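PDB 2QZU: putative sulfatase yidJ from Bacteroides fragilis, which probably hydrolyses sulfate esters as a metal-dependent arylsulfatase. Local coordinates for residues Leu361-Leu366 and Val379-Leu384. Residues are numbered along the deposited sequence; the frame is centred on the assembly and turned at random.
Sequences LYPTLL and VQTFDL
Val379 and Tyr362 make the aromatic part of this contact, in which a loop folds back over the first turn of the helix that precedes it. The methyl CG2 of Val379 lies over one face of the tyrosine ring, 3.9 Å from its centroid and 19° off the normal, a CH-pi contact displaced toward the phenol end. Tyr362 reaches it because its ring carbon CG stands anti to the backbone N (chi1 -174°); outside the two segments, its OH is hydrogen-bonded to Arg114 O and its ring meets Trp116 edge-to-face.

Pro363 supplies the central packing. Its CD touches Thr381 OG1 at 3.2 Å and also meets the methyl CG1 of Val379. Its CG rests 3.3 Å from Phe382 O, while its CB packs against CB of Asp383. The pyrrolidine ring thus fills the concave side of the loop, with the threonine side chain crossing it at about a right angle. Thr381 OG1 turns its polar bonding to Ala359 O, just before the helix.

A single hydrogen bond joins the two segments directly: Leu384 N donates to Thr364 OG1 over 3.0 Å, nearly straight at 168°. That hydroxyl sits beside its own backbone N and is also hydrogen-bonded to Asp360 O, one turn back, so two partners fix its rotation. Asp383 carries the polar flank, its carboxylate hydrogen-bonded to Ser367 OG and Ser385 OG.

Leu384 is the N-cap residue of helix 385-390, so Thr364 holds the backbone just where that helix begins. The loop between helix 361-368 and helix 385-390 thus folds back on the first of them, in the alkaline phosphatase-like alpha/beta fold of sulfatases: on another side of helix 361-368, Leu361 and Leu365 pack on Phe32 of the central sheet.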
loop_
_atom_site.group_PDB
_atom_site.type_symbol
_atom_site.label_atom_id
_atom_site.label_comp_id
_atom_site.label_asym_id
_atom_site.label_seq_id
_atom_site.Cartn_x
_atom_site.Cartn_y
_atom_site.Cartn_z
ATOM N N LEU A 361 -14.280 -30.698 5.604
ATOM C CA LEU A 361 -13.516 -31.009 6.806
ATOM C C LEU A 361 -14.326 -31.188 8.093
ATOM O O LEU A 361 -13.909 -31.934 8.977
ATOM C CB LEU A 361 -12.402 -29.971 7.002
ATOM C CG LEU A 361 -11.297 -30.081 5.940
ATOM C CD1 LEU A 361 -10.311 -28.933 6.089
ATOM C CD2 LEU A 361 -10.576 -31.419 6.078
ATOM N N TYR A 362 -15.480 -30.530 8.195
ATOM C CA TYR A 362 -16.332 -30.655 9.383
ATOM C C TYR A 362 -16.739 -32.130 9.575
ATOM O O TYR A 362 -16.316 -32.770 10.541
ATOM C CB TYR A 362 -17.566 -29.746 9.227
ATOM C CG TYR A 362 -18.514 -29.629 10.412
ATOM C CD1 TYR A 362 -18.924 -30.751 11.137
ATOM C CD2 TYR A 362 -19.099 -28.399 10.725
ATOM C CE1 TYR A 362 -19.896 -30.648 12.138
ATOM C CE2 TYR A 362 -20.067 -28.288 11.712
ATOM C CZ TYR A 362 -20.465 -29.410 12.417
ATOM O OH TYR A 362 -21.427 -29.289 13.391
ATOM N N PRO A 363 -17.541 -32.699 8.651
ATOM C CA PRO A 363 -17.909 -34.105 8.864
ATOM C C PRO A 363 -16.734 -35.081 8.749
ATOM O O PRO A 363 -16.660 -36.062 9.491
ATOM C CB PRO A 363 -18.973 -34.350 7.797
ATOM C CG PRO A 363 -18.522 -33.470 6.677
ATOM C CD PRO A 363 -18.129 -32.189 7.397
ATOM N N THR A 364 -15.818 -34.807 7.826
ATOM C CA THR A 364 -14.663 -35.676 7.621
ATOM C C THR A 364 -13.793 -35.812 8.869
ATOM O O THR A 364 -13.503 -36.927 9.307
ATOM C CB THR A 364 -13.802 -35.175 6.437
ATOM O OG1 THR A 364 -14.608 -35.140 5.250
ATOM C CG2 THR A 364 -12.609 -36.102 6.199
ATOM N N LEU A 365 -13.382 -34.688 9.454
ATOM C CA LEU A 365 -12.539 -34.736 10.647
ATOM C C LEU A 365 -13.277 -35.329 11.846
ATOM O O LEU A 365 -12.738 -36.172 12.559
ATOM C CB LEU A 365 -12.021 -33.336 10.992
ATOM C CG LEU A 365 -10.983 -32.751 10.021
ATOM C CD1 LEU A 365 -10.752 -31.276 10.332
ATOM C CD2 LEU A 365 -9.678 -33.533 10.137
ATOM N N LEU A 366 -14.515 -34.899 12.062
ATOM C CA LEU A 366 -15.288 -35.407 13.190
ATOM C C LEU A 366 -15.422 -36.929 13.155
ATOM O O LEU A 366 -15.272 -37.587 14.183
ATOM C CB LEU A 366 -16.673 -34.756 13.214
ATOM C CG LEU A 366 -16.993 -33.817 14.385
ATOM C CD1 LEU A 366 -15.777 -33.002 14.776
ATOM C CD2 LEU A 366 -18.159 -32.915 13.999
ATOM N N VAL A 379 -25.681 -30.629 8.731
ATOM C CA VAL A 379 -24.465 -30.639 7.915
ATOM C C VAL A 379 -24.746 -31.206 6.518
ATOM O O VAL A 379 -25.336 -32.280 6.371
ATOM C CB VAL A 379 -23.340 -31.439 8.619
ATOM C CG1 VAL A 379 -22.161 -31.658 7.677
ATOM C CG2 VAL A 379 -22.878 -30.676 9.856
ATOM N N GLN A 380 -24.316 -30.467 5.496
ATOM C CA GLN A 380 -24.546 -30.843 4.098
ATOM C C GLN A 380 -23.327 -31.326 3.320
ATOM O O GLN A 380 -23.471 -31.998 2.298
ATOM C CB GLN A 380 -25.132 -29.651 3.335
ATOM C CG GLN A 380 -26.404 -29.069 3.916
ATOM C CD GLN A 380 -26.853 -27.834 3.154
ATOM O OE1 GLN A 380 -26.177 -26.802 3.163
ATOM N NE2 GLN A 380 -27.995 -27.938 2.479
ATOM N N THR A 381 -22.130 -30.975 3.781
ATOM C CA THR A 381 -20.914 -31.355 3.069
ATOM C C THR A 381 -20.554 -32.846 3.140
ATOM O O THR A 381 -21.129 -33.602 3.929
ATOM C CB THR A 381 -19.730 -30.485 3.535
ATOM O OG1 THR A 381 -19.519 -30.663 4.939
ATOM C CG2 THR A 381 -20.032 -29.010 3.266
ATOM N N PHE A 382 -19.606 -33.264 2.303
ATOM C CA PHE A 382 -19.195 -34.668 2.228
ATOM C C PHE A 382 -18.351 -35.201 3.385
ATOM O O PHE A 382 -17.377 -34.572 3.797
ATOM C CB PHE A 382 -18.417 -34.935 0.931
ATOM C CG PHE A 382 -19.191 -34.651 -0.328
ATOM C CD1 PHE A 382 -19.136 -33.393 -0.927
ATOM C CD2 PHE A 382 -19.950 -35.651 -0.930
ATOM C CE1 PHE A 382 -19.827 -33.136 -2.109
ATOM C CE2 PHE A 382 -20.644 -35.403 -2.113
ATOM C CZ PHE A 382 -20.580 -34.144 -2.707
ATOM N N ASP A 383 -18.737 -36.366 3.903
ATOM C CA ASP A 383 -17.989 -37.026 4.969
ATOM C C ASP A 383 -17.062 -37.969 4.210
ATOM O O ASP A 383 -17.475 -39.048 3.776
ATOM C CB ASP A 383 -18.915 -37.846 5.875
ATOM C CG ASP A 383 -18.159 -38.587 6.967
ATOM O OD1 ASP A 383 -16.933 -38.788 6.822
ATOM O OD2 ASP A 383 -18.795 -38.985 7.967
ATOM N N LEU A 384 -15.812 -37.559 4.045
ATOM C CA LEU A 384 -14.846 -38.356 3.298
ATOM C C LEU A 384 -13.833 -39.036 4.213
ATOM O O LEU A 384 -12.721 -39.354 3.792
ATOM C CB LEU A 384 -14.114 -37.450 2.299
ATOM C CG LEU A 384 -14.999 -36.707 1.287
ATOM C CD1 LEU A 384 -14.188 -35.650 0.552
ATOM C CD2 LEU A 384 -15.600 -37.702 0.314
#